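Long-range contacts in GNA33 (Neisseria gonorrhoeae FA 1090, PDB 2G5D), which probably cleaves the MurNAc-GlcNAc linkage of peptidoglycan as an exolytic lytic transglycosylase, leaving a 1,6-anhydro bond on the MurNAc residue: residues D233-F238 with Q289-Y294; F239-G244 with S311-R316; V327-T332 with A372-S377. One frame throughout, in Å; residues are numbered along the deposited sequence.

Interaction 1 (D233-F238 with Q289-Y294)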
loop_
_atom_site.group_PDB
_atom_site.type_symbol
_atom_site.label_atom_id
_atom_site.label_comp_id
_atom_site.label_asym_id
_atom_site.label_seq_id
_atom_site.Cartn_x
_atom_site.Cartn_y
_atom_site.Cartn_z
ATOM N N ASP A 233 -20.487 -2.300 -9.757
ATOM C CA ASP A 233 -19.987 -1.237 -10.617
ATOM C C ASP A 233 -18.551 -1.533 -11.073
ATOM O O ASP A 233 -17.692 -1.774 -10.230
ATOM C CB ASP A 233 -20.031 0.096 -9.858
ATOM C CG ASP A 233 -19.644 1.274 -10.722
ATOM O OD1 ASP A 233 -20.522 1.800 -11.432
ATOM O OD2 ASP A 233 -18.463 1.686 -10.699
ATOM N N PRO A 234 -18.285 -1.488 -12.407
ATOM C CA PRO A 234 -16.959 -1.790 -13.002
ATOM C C PRO A 234 -15.900 -0.705 -12.772
ATOM O O PRO A 234 -14.703 -1.000 -12.806
ATOM C CB PRO A 234 -17.261 -1.850 -14.504
ATOM C CG PRO A 234 -18.389 -0.893 -14.678
ATOM C CD PRO A 234 -19.260 -1.108 -13.456
ATOM N N VAL A 235 -16.333 0.541 -12.606
ATOM C CA VAL A 235 -15.410 1.642 -12.297
ATOM C C VAL A 235 -14.964 1.555 -10.835
ATOM O O VAL A 235 -13.766 1.693 -10.538
ATOM C CB VAL A 235 -16.006 3.047 -12.630
ATOM C CG1 VAL A 235 -15.063 4.176 -12.171
ATOM C CG2 VAL A 235 -16.282 3.164 -14.112
ATOM N N GLU A 236 -15.912 1.296 -9.933
ATOM C CA GLU A 236 -15.558 1.005 -8.542
ATOM C C GLU A 236 -14.625 -0.195 -8.444
ATOM O O GLU A 236 -13.708 -0.190 -7.613
ATOM C CB GLU A 236 -16.780 0.814 -7.633
ATOM C CG GLU A 236 -17.589 2.070 -7.384
ATOM C CD GLU A 236 -18.659 1.880 -6.322
ATOM O OE1 GLU A 236 -19.834 2.057 -6.636
ATOM O OE2 GLU A 236 -18.337 1.552 -5.161
ATOM N N LEU A 237 -14.829 -1.212 -9.286
ATOM C CA LEU A 237 -13.907 -2.360 -9.292
ATOM C C LEU A 237 -12.550 -1.952 -9.814
ATOM O O LEU A 237 -11.517 -2.439 -9.339
ATOM C CB LEU A 237 -14.411 -3.502 -10.164
ATOM C CG LEU A 237 -14.245 -4.956 -9.712
ATOM C CD1 LEU A 237 -14.126 -5.899 -10.937
ATOM C CD2 LEU A 237 -13.131 -5.211 -8.649
ATOM N N PHE A 238 -12.560 -1.064 -10.809
ATOM C CA PHE A 238 -11.341 -0.620 -11.440
ATOM C C PHE A 238 -10.467 0.030 -10.379
ATOM O O PHE A 238 -9.279 -0.271 -10.278
ATOM C CB PHE A 238 -11.640 0.347 -12.596
ATOM C CG PHE A 238 -10.405 0.829 -13.309
ATOM C CD1 PHE A 238 -9.947 0.174 -14.446
ATOM C CD2 PHE A 238 -9.697 1.919 -12.836
ATOM C CE1 PHE A 238 -8.804 0.603 -15.107
ATOM C CE2 PHE A 238 -8.545 2.352 -13.482
ATOM C CZ PHE A 238 -8.101 1.693 -14.620
ATOM N N GLN A 289 -15.704 8.812 -8.486
ATOM C CA GLN A 289 -17.131 9.116 -8.499
ATOM C C GLN A 289 -17.584 9.853 -9.774
ATOM O O GLN A 289 -18.693 9.637 -10.265
ATOM C CB GLN A 289 -17.495 9.915 -7.236
ATOM C CG GLN A 289 -16.892 9.352 -5.922
ATOM C CD GLN A 289 -15.452 9.824 -5.648
ATOM O OE1 GLN A 289 -15.124 11.003 -5.817
ATOM N NE2 GLN A 289 -14.596 8.901 -5.201
ATOM N N GLY A 290 -16.716 10.724 -10.289
ATOM C CA GLY A 290 -16.943 11.411 -11.558
ATOM C C GLY A 290 -16.814 10.497 -12.772
ATOM O O GLY A 290 -17.547 10.644 -13.747
ATOM N N ILE A 291 -15.881 9.549 -12.728
ATOM C CA ILE A 291 -15.776 8.555 -13.800
ATOM C C ILE A 291 -16.973 7.589 -13.744
ATOM O O ILE A 291 -17.543 7.214 -14.777
ATOM C CB ILE A 291 -14.404 7.812 -13.772
ATOM C CG1 ILE A 291 -13.264 8.811 -13.985
ATOM C CG2 ILE A 291 -14.345 6.713 -14.828
ATOM C CD1 ILE A 291 -11.874 8.266 -13.702
ATOM N N LYS A 292 -17.366 7.212 -12.534
ATOM C CA LYS A 292 -18.518 6.354 -12.340
ATOM C C LYS A 292 -19.794 6.970 -12.941
ATOM O O LYS A 292 -20.536 6.284 -13.656
ATOM C CB LYS A 292 -18.701 6.037 -10.853
ATOM C CG LYS A 292 -19.906 5.170 -10.550
ATOM C CD LYS A 292 -20.107 5.027 -9.060
ATOM C CE LYS A 292 -21.356 4.230 -8.790
ATOM N NZ LYS A 292 -21.487 3.868 -7.365
ATOM N N ALA A 293 -20.024 8.259 -12.668
ATOM C CA ALA A 293 -21.196 8.975 -13.184
ATOM C C ALA A 293 -21.134 9.205 -14.702
ATOM O O ALA A 293 -22.152 9.061 -15.400
ATOM C CB ALA A 293 -21.403 10.288 -12.436
ATOM N N TYR A 294 -19.945 9.545 -15.211
ATOM C CA TYR A 294 -19.745 9.696 -16.654
ATOM C C TYR A 294 -20.046 8.385 -17.403
ATOM O O TYR A 294 -20.625 8.395 -18.487
ATOM C CB TYR A 294 -18.325 10.197 -16.980
ATOM C CG TYR A 294 -18.037 10.266 -18.474
ATOM C CD1 TYR A 294 -18.253 11.439 -19.190
ATOM C CD2 TYR A 294 -17.572 9.143 -19.172
ATOM C CE1 TYR A 294 -18.006 11.500 -20.567
ATOM C CE2 TYR A 294 -17.322 9.194 -20.535
ATOM C CZ TYR A 294 -17.541 10.370 -21.229
ATOM O OH TYR A 294 -17.294 10.419 -22.590
HETATM O O HOH W 1 -20.219 3.169 -13.716
#
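V235 and K292 mark the closest approach of the two backbones, their CA atoms 5.6 Å apart, where helical segments 234-238 and 289-294 run roughly antiparallel at 152° with axes 9.3 Å apart. K292 has the largest share of the contact. Its chain leaves the backbone with CG anti to N (chi1 179°) and stays extended to the end, which carries the methylenes obliquely past the carboxylate of D233 and delivers the ammonium group to E236. There K292 NZ and E236 OE1 form a salt bridge of 2.6 Å; the lysine arrives on the anti side of that oxygen, 34° out of the carboxylate plane. D233 meets the aliphatic part of the same lysine, with OD1 3.5 Å from K292 CG, while NZ passes without touching the aspartate.

D233 also works on its own helix. As N-cap residue it offers the anti lone pair of D233 OD2 to the backbone N of E236, a nearly straight bond of 2.7 Å. D233 OD1 accepts from a water at 2.7 Å, and this water donates again to K292 O, 3.1 Å away, so that a side chain at one helix start is tied to the backbone of the other helix. R296, one turn further along helix 288-297, forms a second, direct bridge to D233 OD1.

The apolar part of the contact is V235, which puts CG1 against I291 CG2 at 3.7 Å, the two branched side chains crossing at about a right angle, and I291 goes on to I271 and M275 of helix 271-276. Two acids at the start of one helix thus face two basic residues of the other; the bound water, K292 and R296 would be expected to stabilise the carboxylate of D233 in its charged, capping form.

Interaction 2 (F239-G244 with S311-R316); sequences FMHIQG and SYIFFR
H241 is engaged by two aromatic rings in opposite senses: it points its own edge at the face of Y312 and takes the edge of F315 on one of its faces. H241 NE2 stands over the middle of the Y312 ring, 3.6 Å from Y312 CZ, with the planes at 66°. On the other pair the planes are almost perpendicular, 85°, and F315 CE1 lies 3.7 Å from H241 CE1. Both are T-shaped contacts, and together they make an aromatic cluster. The imidazole is further fixed by ND1, which bonds to L237 O one turn back in the helix. I313 N lies at the ring edge, 3.1 Å from H241 CD2.

All this joins helix 234-243 to strand 313-317 within the MltA-specific insert domain; the short axes cross at 80°, 8.9 Å apart, and the strand pairs antiparallel with strand 255-263.

F315 is clasped between two aliphatic groups, I313 CG2 of its own strand on one face and the methyl of M240 on the opposite one. The bend at the end of the methionine chain folds M240 CE over that ring, 3.7 Å from F315 CE1, a CH-pi contact, whereas SD stays farther above the same face. At the ring edge G244 O, just past the helix end, approaches F315 CE2 to 3.2 Å, while I313 CD1 rests 3.6 Å from H241 O.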
loop_
_atom_site.group_PDB
_atom_site.type_symbol
_atom_site.label_atom_id
_atom_site.label_comp_id
_atom_site.label_asym_id
_atom_site.label_seq_id
_atom_site.Cartn_x
_atom_site.Cartn_y
_atom_site.Cartn_z
ATOM N N PHE A 239 -11.073 0.900 -9.574
ATOM C CA PHE A 239 -10.362 1.611 -8.500
ATOM C C PHE A 239 -9.917 0.756 -7.300
ATOM O O PHE A 239 -8.936 1.094 -6.640
ATOM C CB PHE A 239 -11.156 2.844 -8.066
ATOM C CG PHE A 239 -10.913 4.041 -8.940
ATOM C CD1 PHE A 239 -11.633 4.216 -10.125
ATOM C CD2 PHE A 239 -9.946 4.992 -8.588
ATOM C CE1 PHE A 239 -11.400 5.311 -10.946
ATOM C CE2 PHE A 239 -9.702 6.087 -9.411
ATOM C CZ PHE A 239 -10.436 6.250 -10.589
ATOM N N MET A 240 -10.613 -0.349 -7.030
ATOM C CA MET A 240 -10.113 -1.364 -6.092
ATOM C C MET A 240 -8.775 -1.908 -6.561
ATOM O O MET A 240 -7.881 -2.141 -5.736
ATOM C CB MET A 240 -11.095 -2.528 -5.927
ATOM C CG MET A 240 -10.765 -3.470 -4.760
ATOM S SD MET A 240 -12.004 -4.769 -4.526
ATOM C CE MET A 240 -11.436 -6.033 -5.659
ATOM N N HIS A 241 -8.638 -2.112 -7.875
ATOM C CA HIS A 241 -7.359 -2.523 -8.461
ATOM C C HIS A 241 -6.272 -1.486 -8.154
ATOM O O HIS A 241 -5.165 -1.847 -7.770
ATOM C CB HIS A 241 -7.474 -2.709 -9.975
ATOM C CG HIS A 241 -8.016 -4.039 -10.400
ATOM N ND1 HIS A 241 -9.283 -4.474 -10.064
ATOM C CD2 HIS A 241 -7.488 -5.002 -11.192
ATOM C CE1 HIS A 241 -9.496 -5.660 -10.605
ATOM N NE2 HIS A 241 -8.422 -6.003 -11.293
ATOM N N ILE A 242 -6.616 -0.203 -8.293
ATOM C CA ILE A 242 -5.685 0.900 -8.018
ATOM C C ILE A 242 -5.206 0.947 -6.561
ATOM O O ILE A 242 -4.045 1.285 -6.311
ATOM C CB ILE A 242 -6.248 2.291 -8.484
ATOM C CG1 ILE A 242 -6.553 2.268 -9.983
ATOM C CG2 ILE A 242 -5.246 3.425 -8.195
ATOM C CD1 ILE A 242 -7.370 3.437 -10.463
ATOM N N GLN A 243 -6.074 0.609 -5.604
ATOM C CA GLN A 243 -5.647 0.540 -4.191
ATOM C C GLN A 243 -5.007 -0.808 -3.839
ATOM O O GLN A 243 -4.226 -0.899 -2.896
ATOM C CB GLN A 243 -6.788 0.864 -3.213
ATOM C CG GLN A 243 -7.390 2.279 -3.349
ATOM C CD GLN A 243 -6.579 3.403 -2.682
ATOM O OE1 GLN A 243 -5.555 3.181 -2.020
ATOM N NE2 GLN A 243 -7.057 4.626 -2.852
ATOM N N GLY A 244 -5.353 -1.850 -4.582
ATOM C CA GLY A 244 -4.706 -3.153 -4.426
ATOM C C GLY A 244 -5.434 -4.106 -3.501
ATOM O O GLY A 244 -5.104 -5.306 -3.429
ATOM N N SER A 311 -2.534 -2.875 -17.003
ATOM C CA SER A 311 -2.284 -3.454 -15.682
ATOM C C SER A 311 -3.549 -4.088 -15.095
ATOM O O SER A 311 -4.637 -3.567 -15.265
ATOM C CB SER A 311 -1.762 -2.367 -14.738
ATOM O OG SER A 311 -1.555 -2.878 -13.435
ATOM N N TYR A 312 -3.396 -5.218 -14.417
ATOM C CA TYR A 312 -4.529 -5.942 -13.854
ATOM C C TYR A 312 -4.064 -6.683 -12.631
ATOM O O TYR A 312 -3.024 -7.361 -12.653
ATOM C CB TYR A 312 -5.119 -6.929 -14.869
ATOM C CG TYR A 312 -6.555 -7.306 -14.614
ATOM C CD1 TYR A 312 -7.602 -6.553 -15.170
ATOM C CD2 TYR A 312 -6.875 -8.413 -13.842
ATOM C CE1 TYR A 312 -8.922 -6.884 -14.945
ATOM C CE2 TYR A 312 -8.200 -8.767 -13.612
ATOM C CZ TYR A 312 -9.218 -7.998 -14.168
ATOM O OH TYR A 312 -10.537 -8.348 -13.963
ATOM N N ILE A 313 -4.820 -6.534 -11.556
ATOM C CA ILE A 313 -4.433 -7.106 -10.279
ATOM C C ILE A 313 -5.298 -8.324 -10.011
ATOM O O ILE A 313 -6.508 -8.314 -10.263
ATOM C CB ILE A 313 -4.465 -6.045 -9.129
ATOM C CG1 ILE A 313 -3.248 -5.124 -9.229
ATOM C CG2 ILE A 313 -4.400 -6.692 -7.750
ATOM C CD1 ILE A 313 -3.414 -3.970 -10.166
ATOM N N PHE A 314 -4.655 -9.391 -9.564
ATOM C CA PHE A 314 -5.343 -10.585 -9.098
ATOM C C PHE A 314 -5.371 -10.607 -7.569
ATOM O O PHE A 314 -4.473 -10.099 -6.911
ATOM C CB PHE A 314 -4.713 -11.848 -9.705
ATOM C CG PHE A 314 -4.705 -11.832 -11.207
ATOM C CD1 PHE A 314 -3.535 -11.551 -11.908
ATOM C CD2 PHE A 314 -5.889 -12.030 -11.924
ATOM C CE1 PHE A 314 -3.525 -11.517 -13.291
ATOM C CE2 PHE A 314 -5.894 -11.990 -13.324
ATOM C CZ PHE A 314 -4.714 -11.725 -14.006
ATOM N N PHE A 315 -6.445 -11.159 -7.025
ATOM C CA PHE A 315 -6.723 -11.066 -5.607
ATOM C C PHE A 315 -6.805 -12.438 -4.944
ATOM O O PHE A 315 -6.744 -13.469 -5.614
ATOM C CB PHE A 315 -8.028 -10.285 -5.382
ATOM C CG PHE A 315 -7.960 -8.832 -5.794
ATOM C CD1 PHE A 315 -8.445 -8.427 -7.037
ATOM C CD2 PHE A 315 -7.438 -7.862 -4.925
ATOM C CE1 PHE A 315 -8.398 -7.084 -7.423
ATOM C CE2 PHE A 315 -7.395 -6.512 -5.301
ATOM C CZ PHE A 315 -7.861 -6.131 -6.555
ATOM N N ARG A 316 -6.916 -12.429 -3.616
ATOM C CA ARG A 316 -7.105 -13.635 -2.828
ATOM C C ARG A 316 -8.134 -13.384 -1.721
ATOM O O ARG A 316 -8.257 -12.270 -1.215
ATOM C CB ARG A 316 -5.772 -14.121 -2.246
ATOM C CG ARG A 316 -5.030 -13.092 -1.386
ATOM C CD ARG A 316 -3.702 -13.630 -0.854
ATOM N NE ARG A 316 -3.309 -12.978 0.400
ATOM C CZ ARG A 316 -2.172 -12.306 0.594
ATOM N NH1 ARG A 316 -1.280 -12.174 -0.387
ATOM N NH2 ARG A 316 -1.926 -11.756 1.777
#

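Interaction 3 (V327-T332 with A372-S377); sequences VGALGT and AQDTGS
A329 N donates to D374 OD2 at 2.7 Å and L330 N to Q373 O at 3.0 Å, so two successive amides of the turn are taken by two successive residues of the strand. The first bond meets the carboxylate from above, 40° out of its plane, and is noticeably bent. The second is straighter, though its donor is tilted from the carbonyl plane. D374 sends CG anti to its backbone N (chi1 -156°), which directs OD2 to the turn, where it takes A329 N; T375 N, from the next residue of its strand, adds a weak bond to the same oxygen. Q373 O is gripped twice: besides L330 N it accepts from a water 2.8 Å away, and that water also donates to T332 O, linking the residue just past the turn to the strand.

Segment 328-331 is a type I beta turn, closed by G331 N bonding to G328 O. Its first residue lies right against the aspartate, with G328 CA 3.2 Å from D374 OD2. Around this polar core, A329 CB touches T375 OG1 at 3.3 Å, and L330 lays CD2 on the aliphatic stem of Q373, 3.6 Å from CG.

Q373 NE2 bonds to S64 O and L330 O accepts from N71 ND2, so helix 58-72 holds both halves of the contact. Strand 365-375, part of the 3D domain of the double-psi beta-barrel clan, runs parallel to strand 339-342, with backbone bonds from Q373 to G340 and from D374 to I342.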
loop_
_atom_site.group_PDB
_atom_site.type_symbol
_atom_site.label_atom_id
_atom_site.label_comp_id
_atom_site.label_asym_id
_atom_site.label_seq_id
_atom_site.Cartn_x
_atom_site.Cartn_y
_atom_site.Cartn_z
ATOM N N VAL A 327 -3.102 -6.050 3.910
ATOM C CA VAL A 327 -1.776 -6.468 4.291
ATOM C C VAL A 327 -0.774 -5.663 3.466
ATOM O O VAL A 327 -0.821 -5.687 2.228
ATOM C CB VAL A 327 -1.628 -8.005 4.146
ATOM C CG1 VAL A 327 -0.185 -8.417 4.176
ATOM C CG2 VAL A 327 -2.397 -8.691 5.255
ATOM N N GLY A 328 0.094 -4.918 4.154
ATOM C CA GLY A 328 1.094 -4.076 3.496
ATOM C C GLY A 328 2.446 -4.743 3.270
ATOM O O GLY A 328 2.574 -5.971 3.376
ATOM N N ALA A 329 3.449 -3.918 2.964
ATOM C CA ALA A 329 4.801 -4.373 2.623
ATOM C C ALA A 329 5.459 -5.196 3.734
ATOM O O ALA A 329 6.245 -6.091 3.453
ATOM C CB ALA A 329 5.673 -3.198 2.278
ATOM N N LEU A 330 5.129 -4.878 4.990
ATOM C CA LEU A 330 5.620 -5.633 6.146
ATOM C C LEU A 330 4.959 -7.022 6.270
ATOM O O LEU A 330 5.439 -7.904 7.014
ATOM C CB LEU A 330 5.445 -4.799 7.430
ATOM C CG LEU A 330 5.890 -5.253 8.832
ATOM C CD1 LEU A 330 7.323 -5.791 8.854
ATOM C CD2 LEU A 330 5.718 -4.097 9.847
ATOM N N GLY A 331 3.863 -7.220 5.539
ATOM C CA GLY A 331 3.195 -8.528 5.509
ATOM C C GLY A 331 2.175 -8.660 6.622
ATOM O O GLY A 331 1.724 -9.772 6.942
ATOM N N THR A 332 1.828 -7.517 7.218
ATOM C CA THR A 332 0.906 -7.454 8.353
ATOM C C THR A 332 -0.279 -6.519 8.058
ATOM O O THR A 332 -0.154 -5.593 7.242
ATOM C CB THR A 332 1.623 -7.024 9.690
ATOM O OG1 THR A 332 2.226 -5.726 9.533
ATOM C CG2 THR A 332 2.682 -8.057 10.095
ATOM N N ALA A 372 5.286 2.811 10.161
ATOM C CA ALA A 372 5.724 2.747 8.773
ATOM C C ALA A 372 5.831 1.283 8.359
ATOM O O ALA A 372 6.888 0.639 8.509
ATOM C CB ALA A 372 7.051 3.445 8.633
ATOM N N GLN A 373 4.722 0.747 7.868
ATOM C CA GLN A 373 4.575 -0.695 7.693
ATOM C C GLN A 373 4.283 -1.078 6.241
ATOM O O GLN A 373 4.034 -2.251 5.923
ATOM C CB GLN A 373 3.466 -1.191 8.606
ATOM C CG GLN A 373 3.782 -1.111 10.092
ATOM C CD GLN A 373 2.582 -1.476 10.941
ATOM O OE1 GLN A 373 1.460 -1.467 10.454
ATOM N NE2 GLN A 373 2.812 -1.793 12.217
ATOM N N ASP A 374 4.332 -0.087 5.353
ATOM C CA ASP A 374 3.998 -0.292 3.957
ATOM C C ASP A 374 4.873 0.579 3.055
ATOM O O ASP A 374 5.537 1.512 3.530
ATOM C CB ASP A 374 2.516 0.010 3.753
ATOM C CG ASP A 374 1.914 -0.704 2.527
ATOM O OD1 ASP A 374 0.804 -0.310 2.135
ATOM O OD2 ASP A 374 2.533 -1.639 1.954
ATOM N N THR A 375 4.858 0.246 1.766
ATOM C CA THR A 375 5.580 0.928 0.699
ATOM C C THR A 375 4.645 1.116 -0.502
ATOM O O THR A 375 3.650 0.409 -0.628
ATOM C CB THR A 375 6.770 0.077 0.200
ATOM O OG1 THR A 375 6.287 -1.196 -0.241
ATOM C CG2 THR A 375 7.794 -0.146 1.273
ATOM N N GLY A 376 4.968 2.056 -1.392
ATOM C CA GLY A 376 4.297 2.151 -2.702
ATOM C C GLY A 376 5.290 2.452 -3.816
ATOM O O GLY A 376 6.378 2.955 -3.547
ATOM N N SER A 377 4.925 2.157 -5.065
ATOM C CA SER A 377 5.783 2.473 -6.226
ATOM C C SER A 377 5.929 3.991 -6.461
ATOM O O SER A 377 6.960 4.451 -6.948
ATOM C CB SER A 377 5.310 1.730 -7.491
ATOM O OG SER A 377 3.985 2.087 -7.869
HETATM O O HOH W 2 2.219 -4.359 6.456
#

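Overall arrangement
Interactions 1 and 2 use successive parts of helix 234-243 in the insert domain, and they touch through I291 CD1 and F239 CZ, 4.0 Å apart. Both are buried, yet their chemistry differs: interaction 1, at the start of the helix, combines a charged layer with a small apolar one, whereas interaction 2 is built of aromatic rings and a methionine. Interaction 3 lies nearest the chain centre yet is only partly buried, and relies on backbone amides, a carboxylate and a water where a turn lies against strand 365-375. Its centre is about 15 Å from that of interaction 2 and about 26 Å from that of interaction 1.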